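Local atomic coordinates of arylesterase (Sulfolobus solfataricus, PDB entry 5L2P), a protein that hydrolyses aromatic esters, p-nitrophenyl fatty acid esters and aryl dialkyl phosphates such as paraoxon, as a serine esterase of the GDXG lipolytic family. Residues E106-S111 with L143-D148; R115-Y120 with K215-D220. All coordinates share one frame; numbering follows the deposited sequence.

Along the chain the four segments alternate: 106-111, 115-120, 143-148, 215-220. Contact 1 and contact 2 are centred about 30 Å apart and are linked through strand 108-112 of the alpha/beta hydrolase sheet. Contact 1 uses this strand itself and packs it against the turn that leads from helix 140-143 toward strand 150-155. Contact 2 uses the loop that leaves the same strand for helix 124-138, and joins it to helix 212-217. The two therefore mark successive stretches of one path: contact 1 is away from the annotated sites, whereas contact 2 lies nearer the active site, the side chain of Tyr217 being about 11 Å from that of Ser156, the inferred nucleophile.

Contact 1 of 2, residues E106-S111 with L143-D148; sequences ECTVIS and LGIDKD
Ile110 meets Leu143 through methyl groups and Thr108 meets Ile145 through its hydroxyl oxygen; no aromatic ring takes part, and the flat group with a defined approach is the Asp146 carboxylate farther along segment 143-148. Asp148 N comes to Asp146 OD1 from above the carboxylate plane, 61° out of it, with a separation of 2.9 Å. This hydrogen bond makes an Asx turn. The setting is the alpha/beta hydrolase fold: strand 108-112 lies in the sheet between strands 61-68 and 77-81, and the chain reaches strand 150-155, on the far side of 77-81, through helices 124-138 and 140-143, a parallel beta-alpha-beta crossover. Helix 140-143 ends in a Schellman motif whose C-prime residue, Gly144, has positive phi; this turn leads from Leu143, at the end of the helix, to Ile145, and both side chains face the strand. Together the segments bury a modest 123 Å², with CA atoms of Thr108 and Ile145 still 8.0 Å apart, so side chains bridge the gap. Ile110 and Leu143 reach toward each other tip to tip, CD1 of Ile110 lying 4.1 Å from CD1 of Leu143; the extended second torsion of Ile110, chi2 177°, carries its methyl outward. Ile110 also rests on Ile64 and Ile66 of strand 61-68 and on Leu77 and Met79 of strand 77-81. Arg72 lies against both Thr108 and Ile145, and its NH2 donates a hydrogen bond to Leu143 O. Ile145 crosses Thr108 at about a right angle: with CG1 between backbone N and carbonyl carbon (chi1 57°), the other branch, CG2, meets Thr108 OG1 at 4.1 Å.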
loop_
_atom_site.group_PDB
_atom_site.type_symbol
_atom_site.label_atom_id
_atom_site.label_comp_id
_atom_site.label_asym_id
_atom_site.label_seq_id
_atom_site.Cartn_x
_atom_site.Cartn_y
_atom_site.Cartn_z
ATOM N N GLU A 106 15.370 19.083 -27.336
ATOM C CA GLU A 106 15.813 19.864 -28.484
ATOM C C GLU A 106 16.275 21.234 -28.026
ATOM O O GLU A 106 15.940 22.282 -28.624
ATOM C CB GLU A 106 14.714 19.944 -29.546
ATOM C CG GLU A 106 14.401 18.582 -30.144
ATOM C CD GLU A 106 13.178 18.591 -31.048
ATOM O OE1 GLU A 106 12.917 19.635 -31.704
ATOM O OE2 GLU A 106 12.475 17.544 -31.074
ATOM N N CYS A 107 17.047 21.215 -26.937
ATOM C CA CYS A 107 17.542 22.431 -26.341
ATOM C C CYS A 107 18.852 22.186 -25.642
ATOM O O CYS A 107 19.276 21.072 -25.462
ATOM C CB CYS A 107 16.514 22.978 -25.347
ATOM S SG CYS A 107 16.556 22.177 -23.726
ATOM N N THR A 108 19.471 23.267 -25.211
ATOM C CA THR A 108 20.765 23.230 -24.552
ATOM C C THR A 108 20.674 22.668 -23.134
ATOM O O THR A 108 19.744 22.974 -22.391
ATOM C CB THR A 108 21.294 24.658 -24.433
ATOM O OG1 THR A 108 21.124 25.354 -25.694
ATOM C CG2 THR A 108 22.771 24.646 -23.942
ATOM N N VAL A 109 21.632 21.838 -22.768
ATOM C CA VAL A 109 21.690 21.239 -21.438
ATOM C C VAL A 109 23.064 21.527 -20.833
ATOM O O VAL A 109 24.085 21.406 -21.522
ATOM C CB VAL A 109 21.464 19.731 -21.520
ATOM C CG1 VAL A 109 21.728 19.061 -20.177
ATOM C CG2 VAL A 109 20.053 19.431 -22.021
ATOM N N ILE A 110 23.084 21.930 -19.570
ATOM C CA ILE A 110 24.338 22.204 -18.866
ATOM C C ILE A 110 24.435 21.325 -17.621
ATOM O O ILE A 110 23.624 21.446 -16.684
ATOM C CB ILE A 110 24.459 23.680 -18.449
ATOM C CG1 ILE A 110 24.456 24.562 -19.692
ATOM C CG2 ILE A 110 25.705 23.910 -17.596
ATOM C CD1 ILE A 110 24.499 26.056 -19.388
ATOM N N SER A 111 25.433 20.445 -17.618
ATOM C CA SER A 111 25.646 19.526 -16.515
ATOM C C SER A 111 26.688 20.145 -15.575
ATOM O O SER A 111 27.689 20.709 -16.047
ATOM C CB SER A 111 26.139 18.207 -17.069
ATOM O OG SER A 111 26.239 17.221 -16.067
ATOM N N LEU A 143 24.647 32.138 -24.484
ATOM C CA LEU A 143 24.204 30.760 -24.688
ATOM C C LEU A 143 23.053 30.643 -25.708
ATOM O O LEU A 143 22.698 29.570 -26.124
ATOM C CB LEU A 143 23.821 30.149 -23.344
ATOM C CG LEU A 143 24.937 30.148 -22.270
ATOM C CD1 LEU A 143 24.419 29.870 -20.857
ATOM C CD2 LEU A 143 26.024 29.128 -22.581
ATOM N N GLY A 144 22.476 31.761 -26.104
ATOM C CA GLY A 144 21.305 31.769 -26.971
ATOM C C GLY A 144 20.040 31.204 -26.311
ATOM O O GLY A 144 19.248 30.502 -26.955
ATOM N N ILE A 145 19.846 31.511 -25.036
ATOM C CA ILE A 145 18.689 30.999 -24.327
ATOM C C ILE A 145 17.863 32.131 -23.732
ATOM O O ILE A 145 18.381 33.219 -23.437
ATOM C CB ILE A 145 19.076 29.991 -23.229
ATOM C CG1 ILE A 145 20.038 30.600 -22.222
ATOM C CG2 ILE A 145 19.774 28.780 -23.839
ATOM C CD1 ILE A 145 19.664 30.313 -20.789
ATOM N N ASP A 146 16.576 31.839 -23.547
ATOM C CA ASP A 146 15.638 32.740 -22.890
ATOM C C ASP A 146 15.823 32.642 -21.376
ATOM O O ASP A 146 15.845 31.564 -20.823
ATOM C CB ASP A 146 14.212 32.384 -23.323
ATOM C CG ASP A 146 13.122 33.335 -22.724
ATOM O OD1 ASP A 146 13.428 34.193 -21.867
ATOM O OD2 ASP A 146 11.935 33.206 -23.120
ATOM N N LYS A 147 15.975 33.785 -20.711
ATOM C CA LYS A 147 16.064 33.828 -19.264
ATOM C C LYS A 147 14.832 33.277 -18.545
ATOM O O LYS A 147 14.964 32.770 -17.437
ATOM C CB LYS A 147 16.328 35.250 -18.783
ATOM C CG LYS A 147 17.744 35.757 -19.015
ATOM C CD LYS A 147 17.861 37.205 -18.545
ATOM C CE LYS A 147 19.222 37.790 -18.842
ATOM N NZ LYS A 147 19.260 39.255 -18.563
ATOM N N ASP A 148 13.648 33.358 -19.142
ATOM C CA ASP A 148 12.451 32.810 -18.464
ATOM C C ASP A 148 12.133 31.362 -18.885
ATOM O O ASP A 148 11.027 30.852 -18.588
ATOM C CB ASP A 148 11.227 33.748 -18.587
ATOM C CG ASP A 148 10.777 33.954 -20.030
ATOM O OD1 ASP A 148 10.325 32.967 -20.663
ATOM O OD2 ASP A 148 10.854 35.109 -20.515
#

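Contact 2 of 2, residues R115-Y120 with K215-D220; sequences RLAPEY and KMYIRD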
loop_
_atom_site.group_PDB
_atom_site.type_symbol
_atom_site.label_atom_id
_atom_site.label_comp_id
_atom_site.label_asym_id
_atom_site.label_seq_id
_atom_site.Cartn_x
_atom_site.Cartn_y
_atom_site.Cartn_z
ATOM N N ARG A 115 30.694 20.392 -5.965
ATOM C CA ARG A 115 31.610 19.784 -4.988
ATOM C C ARG A 115 30.909 18.784 -4.089
ATOM O O ARG A 115 29.769 19.010 -3.668
ATOM C CB ARG A 115 32.295 20.852 -4.145
ATOM C CG ARG A 115 33.391 21.579 -4.880
ATOM C CD ARG A 115 33.923 22.734 -4.053
ATOM N NE ARG A 115 33.049 23.876 -4.101
ATOM C CZ ARG A 115 33.284 25.053 -3.524
ATOM N NH1 ARG A 115 34.390 25.264 -2.859
ATOM N NH2 ARG A 115 32.396 26.031 -3.638
ATOM N N LEU A 116 31.636 17.716 -3.769
ATOM C CA LEU A 116 31.103 16.549 -3.088
ATOM C C LEU A 116 31.612 16.389 -1.652
ATOM O O LEU A 116 32.705 16.877 -1.300
ATOM C CB LEU A 116 31.483 15.279 -3.864
ATOM C CG LEU A 116 31.083 15.243 -5.342
ATOM C CD1 LEU A 116 31.543 13.949 -5.972
ATOM C CD2 LEU A 116 29.580 15.401 -5.506
ATOM N N ALA A 117 30.811 15.702 -0.827
ATOM C CA ALA A 117 31.243 15.273 0.504
ATOM C C ALA A 117 32.057 13.980 0.384
ATOM O O ALA A 117 31.996 13.315 -0.651
ATOM C CB ALA A 117 30.042 15.043 1.384
ATOM N N PRO A 118 32.843 13.622 1.417
ATOM C CA PRO A 118 33.090 14.316 2.678
ATOM C C PRO A 118 34.024 15.546 2.615
ATOM O O PRO A 118 34.185 16.228 3.620
ATOM C CB PRO A 118 33.750 13.223 3.527
ATOM C CG PRO A 118 34.543 12.438 2.560
ATOM C CD PRO A 118 33.700 12.419 1.301
ATOM N N GLU A 119 34.611 15.836 1.464
ATOM C CA GLU A 119 35.536 16.964 1.352
ATOM C C GLU A 119 34.776 18.265 1.608
ATOM O O GLU A 119 35.214 19.097 2.370
ATOM C CB GLU A 119 36.195 17.003 -0.038
ATOM C CG GLU A 119 37.097 15.804 -0.330
ATOM C CD GLU A 119 36.385 14.634 -1.017
ATOM O OE1 GLU A 119 35.135 14.496 -0.882
ATOM O OE2 GLU A 119 37.077 13.815 -1.660
ATOM N N TYR A 120 33.641 18.437 0.951
ATOM C CA TYR A 120 32.829 19.637 1.092
ATOM C C TYR A 120 31.433 19.250 1.555
ATOM O O TYR A 120 30.682 18.566 0.843
ATOM C CB TYR A 120 32.746 20.371 -0.227
ATOM C CG TYR A 120 34.084 20.847 -0.711
ATOM C CD1 TYR A 120 34.880 20.028 -1.541
ATOM C CD2 TYR A 120 34.575 22.101 -0.343
ATOM C CE1 TYR A 120 36.104 20.456 -2.001
ATOM C CE2 TYR A 120 35.814 22.533 -0.794
ATOM C CZ TYR A 120 36.570 21.716 -1.630
ATOM O OH TYR A 120 37.800 22.151 -2.092
ATOM N N LYS A 215 25.373 11.117 6.815
ATOM C CA LYS A 215 26.404 11.434 7.817
ATOM C C LYS A 215 27.634 12.111 7.211
ATOM O O LYS A 215 28.252 12.966 7.842
ATOM C CB LYS A 215 26.881 10.173 8.531
ATOM C CG LYS A 215 25.931 9.626 9.572
ATOM C CD LYS A 215 26.512 8.359 10.180
ATOM C CE LYS A 215 25.560 7.723 11.195
ATOM N NZ LYS A 215 25.660 8.371 12.539
ATOM N N MET A 216 27.992 11.712 5.995
ATOM C CA MET A 216 29.145 12.281 5.290
ATOM C C MET A 216 28.854 13.675 4.752
ATOM O O MET A 216 29.732 14.516 4.716
ATOM C CB MET A 216 29.539 11.370 4.139
ATOM C CG MET A 216 29.946 9.996 4.610
ATOM S SD MET A 216 31.732 9.863 4.668
ATOM C CE MET A 216 32.053 9.445 2.949
ATOM N N TYR A 217 27.606 13.911 4.360
ATOM C CA TYR A 217 27.180 15.166 3.740
ATOM C C TYR A 217 26.868 16.240 4.766
ATOM O O TYR A 217 27.324 17.375 4.607
ATOM C CB TYR A 217 25.984 14.895 2.838
ATOM C CG TYR A 217 25.440 16.080 2.090
ATOM C CD1 TYR A 217 26.282 16.888 1.342
ATOM C CD2 TYR A 217 24.051 16.370 2.105
ATOM C CE1 TYR A 217 25.774 17.970 0.646
ATOM C CE2 TYR A 217 23.550 17.440 1.420
ATOM C CZ TYR A 217 24.407 18.239 0.694
ATOM O OH TYR A 217 23.910 19.320 -0.010
ATOM N N ILE A 218 26.129 15.889 5.825
ATOM C CA ILE A 218 25.735 16.885 6.843
ATOM C C ILE A 218 26.834 17.157 7.865
ATOM O O ILE A 218 27.716 16.324 8.079
ATOM C CB ILE A 218 24.412 16.536 7.578
ATOM C CG1 ILE A 218 24.567 15.273 8.431
ATOM C CG2 ILE A 218 23.271 16.442 6.568
ATOM C CD1 ILE A 218 23.354 15.028 9.298
ATOM N N ARG A 219 26.781 18.340 8.476
ATOM C CA ARG A 219 27.779 18.762 9.464
ATOM C C ARG A 219 27.463 18.176 10.831
ATOM O O ARG A 219 28.333 17.694 11.530
ATOM C CB ARG A 219 27.827 20.283 9.551
ATOM C CG ARG A 219 28.270 20.938 8.247
ATOM C CD ARG A 219 28.005 22.424 8.229
ATOM N NE ARG A 219 26.573 22.694 8.131
ATOM C CZ ARG A 219 26.055 23.897 7.983
ATOM N NH1 ARG A 219 26.845 24.943 7.919
ATOM N NH2 ARG A 219 24.750 24.046 7.886
ATOM N N ASP A 220 26.203 18.284 11.225
ATOM C CA ASP A 220 25.713 17.727 12.475
ATOM C C ASP A 220 24.202 17.512 12.387
ATOM O O ASP A 220 23.582 17.813 11.347
ATOM C CB ASP A 220 26.066 18.647 13.652
ATOM C CG ASP A 220 25.512 20.053 13.497
ATOM O OD1 ASP A 220 24.289 20.217 13.349
ATOM O OD2 ASP A 220 26.320 21.002 13.543
#
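Ala117 and Pro118 lie against Met216 and Tyr217, the last two residues of helix 212-217. Ala117 CB sits against the helix backbone, 3.4 Å from Met216 O. It is 3.7 Å from Tyr217 CA. It also meets the Tyr217 ring at its edge, with 4.2 Å between Ala117 CB and Tyr217 CD1. The peptide bond between Ala117 and Pro118 is cis, and both residues contact the helix end, Pro118 through the Met216 side chain, alongside which it runs in the same direction. The Met216 chain bends at chi2 (-100°) and chi3 (-84°), laying its terminal methyl on the proline ring, CE 3.8 Å from Pro118 CD. In this alpha/beta hydrolase fold, segment 115-120 follows strand 108-112, and Phe27 of helix 27-39 touches both Pro118 and Met216. Trp86, two residues beyond the His82-Gly84 motif of the probable oxyanion hole, stacks on Tyr217 and is joined by a backbone hydrogen bond to Ala117. Lys121 NZ donates hydrogen bonds to Met216 O and Ile218 O. Within the loop, Tyr120 N donates a hydrogen bond to Leu116 O, and Arg115 CD lies 3.5 Å above the Tyr120 ring plane, over its centre; salt bridges to Asp59 and Asp128 hold the Arg115 guanidinium.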